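Local structure of VMB-1 metallo-beta-lactamase (Vibrio alginolyticus, 6LF4) at residues Cys163-Leu168 against Val211-His216. The protein probably hydrolyses the beta-lactam ring of antibiotics to give substituted beta-amino acids, as a zinc-dependent class B beta-lactamase. Sequence-based numbering, arbitrary orientation.
Sequences CFVKSL and VSLLKH. With ZN (zinc ion), chain F; LMP ((2~{S},3~{R},4~{S})-2-[(2~{S},3~{R})-1,3-bis(oxidanyl)-1-oxidanylidene-butan-2-yl]-4-[(3~{S},5~{S})-5-(dimethylcarbamoy l)pyrrolidin-3-yl]sulfanyl-3-methyl-3,4-dihydro-2~{H}-pyrrole-5-carboxylic acid), chain G.
L213 and V165 meet at about a right angle, V165 CG1 lying 4.0 Å from L213 CB, while the other methyl of V165 faces the neighbouring leucine, with CG2 3.8 Å from L214 CD2. The valine thus straddles two successive helix residues: CG1 is anti to the backbone N (chi1 177°) and CG2 anti to the carbonyl carbon, which sends one branch to each leucine. This buried half is purely apolar at the side-chain level, and L213 also leans its branch point on the K166 carbonyl.

Toward L168 the contact opens to solvent. L168 CG sits 3.6 Å from L213 CD1, again with the two side chains crossed at about a right angle, and the L168 methyls lie beside S212 OG, whose hydrogen bond goes to D210. The H216 ring adds cover here. L168 O stands over one ring face, 2.9 Å from H216 NE2, but the poor angle excludes a hydrogen bond; NE2 is bonded instead to N170 O. S167 O approaches the ring edge near its plane, 3.3 Å from H216 CD2.

The opposite end of 163-168 belongs to the active site: C163 SG binds zinc at 2.3 Å, with D86 and H205 as further protein ligands. K166 bends at chi2 and chi3 to bring NZ within 2.9 Å of C163 O, in the carbonyl plane on a lone pair. NZ also lies 2.5 Å from LMP O32, a carboxylate oxygen of the bound hydrolysed carbapenem, an unusually short and therefore doubtful approach. In the alpha-beta/beta-alpha sandwich of metallo-beta-lactamases, the loop after strand 158-162 links the zinc site to helix 212-224, where K166 N hydrogen-bonds to T217 OG1; V165 and L214 both touch V201 of strand 200-203, and L214 also reaches I192 of helix 184-194.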
loop_
_atom_site.group_PDB
_atom_site.type_symbol
_atom_site.label_atom_id
_atom_site.label_comp_id
_atom_site.label_asym_id
_atom_site.label_seq_id
_atom_site.Cartn_x
_atom_site.Cartn_y
_atom_site.Cartn_z
ATOM N N CYS A 163 4.550 0.721 -3.025
ATOM C CA CYS A 163 5.972 0.744 -3.463
ATOM C C CYS A 163 6.106 0.379 -4.946
ATOM O O CYS A 163 7.155 0.653 -5.514
ATOM C CB CYS A 163 6.789 -0.116 -2.519
ATOM S SG CYS A 163 6.536 0.491 -0.830
ATOM N N PHE A 164 5.035 -0.107 -5.584
ATOM C CA PHE A 164 4.953 -0.225 -7.060
ATOM C C PHE A 164 5.135 1.156 -7.717
ATOM O O PHE A 164 5.517 1.237 -8.900
ATOM C CB PHE A 164 3.625 -0.884 -7.441
ATOM C CG PHE A 164 3.418 -1.096 -8.907
ATOM C CD1 PHE A 164 4.107 -2.094 -9.572
ATOM C CD2 PHE A 164 2.486 -0.344 -9.613
ATOM C CE1 PHE A 164 3.880 -2.327 -10.918
ATOM C CE2 PHE A 164 2.265 -0.584 -10.965
ATOM C CZ PHE A 164 2.975 -1.562 -11.606
ATOM N N VAL A 165 4.854 2.227 -6.993
ATOM C CA VAL A 165 4.878 3.603 -7.553
ATOM C C VAL A 165 5.911 4.423 -6.786
ATOM O O VAL A 165 5.848 4.432 -5.547
ATOM C CB VAL A 165 3.483 4.252 -7.494
ATOM C CG1 VAL A 165 3.531 5.688 -7.996
ATOM C CG2 VAL A 165 2.474 3.428 -8.290
ATOM N N LYS A 166 6.791 5.100 -7.510
ATOM C CA LYS A 166 7.821 5.986 -6.896
ATOM C C LYS A 166 7.312 7.438 -6.930
ATOM O O LYS A 166 6.528 7.794 -7.838
ATOM C CB LYS A 166 9.147 5.746 -7.617
ATOM C CG LYS A 166 9.672 4.321 -7.536
ATOM C CD LYS A 166 10.047 3.852 -6.140
ATOM C CE LYS A 166 9.680 2.401 -5.885
ATOM N NZ LYS A 166 9.389 2.117 -4.452
ATOM N N SER A 167 7.731 8.249 -5.958
ATOM C CA SER A 167 7.493 9.714 -5.915
ATOM C C SER A 167 8.254 10.385 -7.073
ATOM O O SER A 167 9.204 9.777 -7.603
ATOM C CB SER A 167 7.857 10.258 -4.554
ATOM O OG SER A 167 9.267 10.256 -4.377
ATOM N N LEU A 168 7.777 11.534 -7.552
ATOM C CA LEU A 168 8.356 12.244 -8.731
ATOM C C LEU A 168 9.857 12.505 -8.521
ATOM O O LEU A 168 10.633 12.337 -9.495
ATOM C CB LEU A 168 7.630 13.576 -8.927
ATOM C CG LEU A 168 6.443 13.551 -9.883
ATOM C CD1 LEU A 168 5.824 14.939 -9.995
ATOM C CD2 LEU A 168 6.860 13.028 -11.252
ATOM N N VAL A 211 -0.969 11.506 -12.070
ATOM C CA VAL A 211 -0.623 10.326 -12.914
ATOM C C VAL A 211 0.852 10.354 -13.339
ATOM O O VAL A 211 1.375 9.269 -13.674
ATOM C CB VAL A 211 -1.564 10.268 -14.133
ATOM C CG1 VAL A 211 -1.040 9.365 -15.243
ATOM C CG2 VAL A 211 -2.958 9.831 -13.706
ATOM N N SER A 212 1.492 11.530 -13.384
ATOM C CA SER A 212 2.906 11.691 -13.789
ATOM C C SER A 212 3.757 10.680 -13.004
ATOM O O SER A 212 4.762 10.230 -13.542
ATOM C CB SER A 212 3.391 13.133 -13.592
ATOM O OG SER A 212 3.263 13.541 -12.225
ATOM N N LEU A 213 3.364 10.371 -11.776
ATOM C CA LEU A 213 4.085 9.438 -10.863
ATOM C C LEU A 213 4.124 8.051 -11.486
ATOM O O LEU A 213 5.164 7.383 -11.348
ATOM C CB LEU A 213 3.396 9.385 -9.504
ATOM C CG LEU A 213 3.875 10.408 -8.486
ATOM C CD1 LEU A 213 3.409 11.815 -8.863
ATOM C CD2 LEU A 213 3.387 10.021 -7.100
ATOM N N LEU A 214 3.046 7.673 -12.179
ATOM C CA LEU A 214 2.964 6.388 -12.923
ATOM C C LEU A 214 3.985 6.423 -14.063
ATOM O O LEU A 214 4.773 5.467 -14.146
ATOM C CB LEU A 214 1.535 6.148 -13.436
ATOM C CG LEU A 214 0.437 6.168 -12.367
ATOM C CD1 LEU A 214 -0.916 5.794 -12.953
ATOM C CD2 LEU A 214 0.747 5.229 -11.221
ATOM N N LYS A 215 3.967 7.472 -14.898
ATOM C CA LYS A 215 4.853 7.620 -16.082
ATOM C C LYS A 215 6.314 7.736 -15.625
ATOM O O LYS A 215 7.205 7.169 -16.291
ATOM C CB LYS A 215 4.499 8.879 -16.876
ATOM C CG LYS A 215 3.020 9.070 -17.165
ATOM C CD LYS A 215 2.445 7.987 -18.020
ATOM C CE LYS A 215 1.040 8.276 -18.507
ATOM N NZ LYS A 215 0.859 9.691 -18.916
ATOM N N HIS A 216 6.543 8.443 -14.525
ATOM C CA HIS A 216 7.894 8.626 -13.931
ATOM C C HIS A 216 8.444 7.275 -13.473
ATOM O O HIS A 216 9.597 6.958 -13.801
ATOM C CB HIS A 216 7.854 9.619 -12.775
ATOM C CG HIS A 216 9.187 9.772 -12.119
ATOM N ND1 HIS A 216 10.300 10.148 -12.837
ATOM C CD2 HIS A 216 9.596 9.558 -10.848
ATOM C CE1 HIS A 216 11.348 10.175 -12.024
ATOM N NE2 HIS A 216 10.945 9.818 -10.801
HETATM ZN ZN ZN F . 8.495 0.493 0.439
HETATM C C1 LMP G . 13.117 1.188 1.326
HETATM C C2 LMP G . 13.068 1.734 -0.111
HETATM C C3 LMP G . 11.687 1.345 -0.579
HETATM O O7A LMP G . 14.227 6.381 -0.868
HETATM C C6A LMP G . 13.902 7.130 0.053
HETATM N N7A LMP G . 14.303 8.415 0.114
HETATM C C9A LMP G . 15.005 9.064 -0.995
HETATM C C8A LMP G . 14.061 9.249 1.295
HETATM C C5A LMP G . 13.018 6.649 1.196
HETATM C C2A LMP G . 13.607 5.406 1.878
HETATM N N3A LMP G . 11.695 6.229 0.711
HETATM C C4A LMP G . 11.359 4.911 1.259
HETATM C C1A LMP G . 12.722 4.260 1.406
HETATM S S21 LMP G . 13.303 3.546 -0.155
HETATM C C31 LMP G . 11.315 1.274 -1.833
HETATM O O31 LMP G . 12.126 0.904 -2.662
HETATM O O32 LMP G . 10.173 1.580 -2.121
HETATM N N4 LMP G . 10.893 1.081 0.401
HETATM C C11 LMP G . 14.245 0.197 1.568
HETATM C C5 LMP G . 11.707 0.629 1.556
HETATM C C6 LMP G . 11.661 -0.896 1.663
HETATM C C61 LMP G . 11.172 -1.373 3.037
HETATM O O62 LMP G . 12.118 -0.972 4.026
HETATM C C62 LMP G . 10.965 -2.868 3.107
HETATM C C7 LMP G . 10.873 -1.555 0.525
HETATM O O71 LMP G . 11.531 -2.129 -0.366
HETATM O O72 LMP G . 9.629 -1.474 0.570
#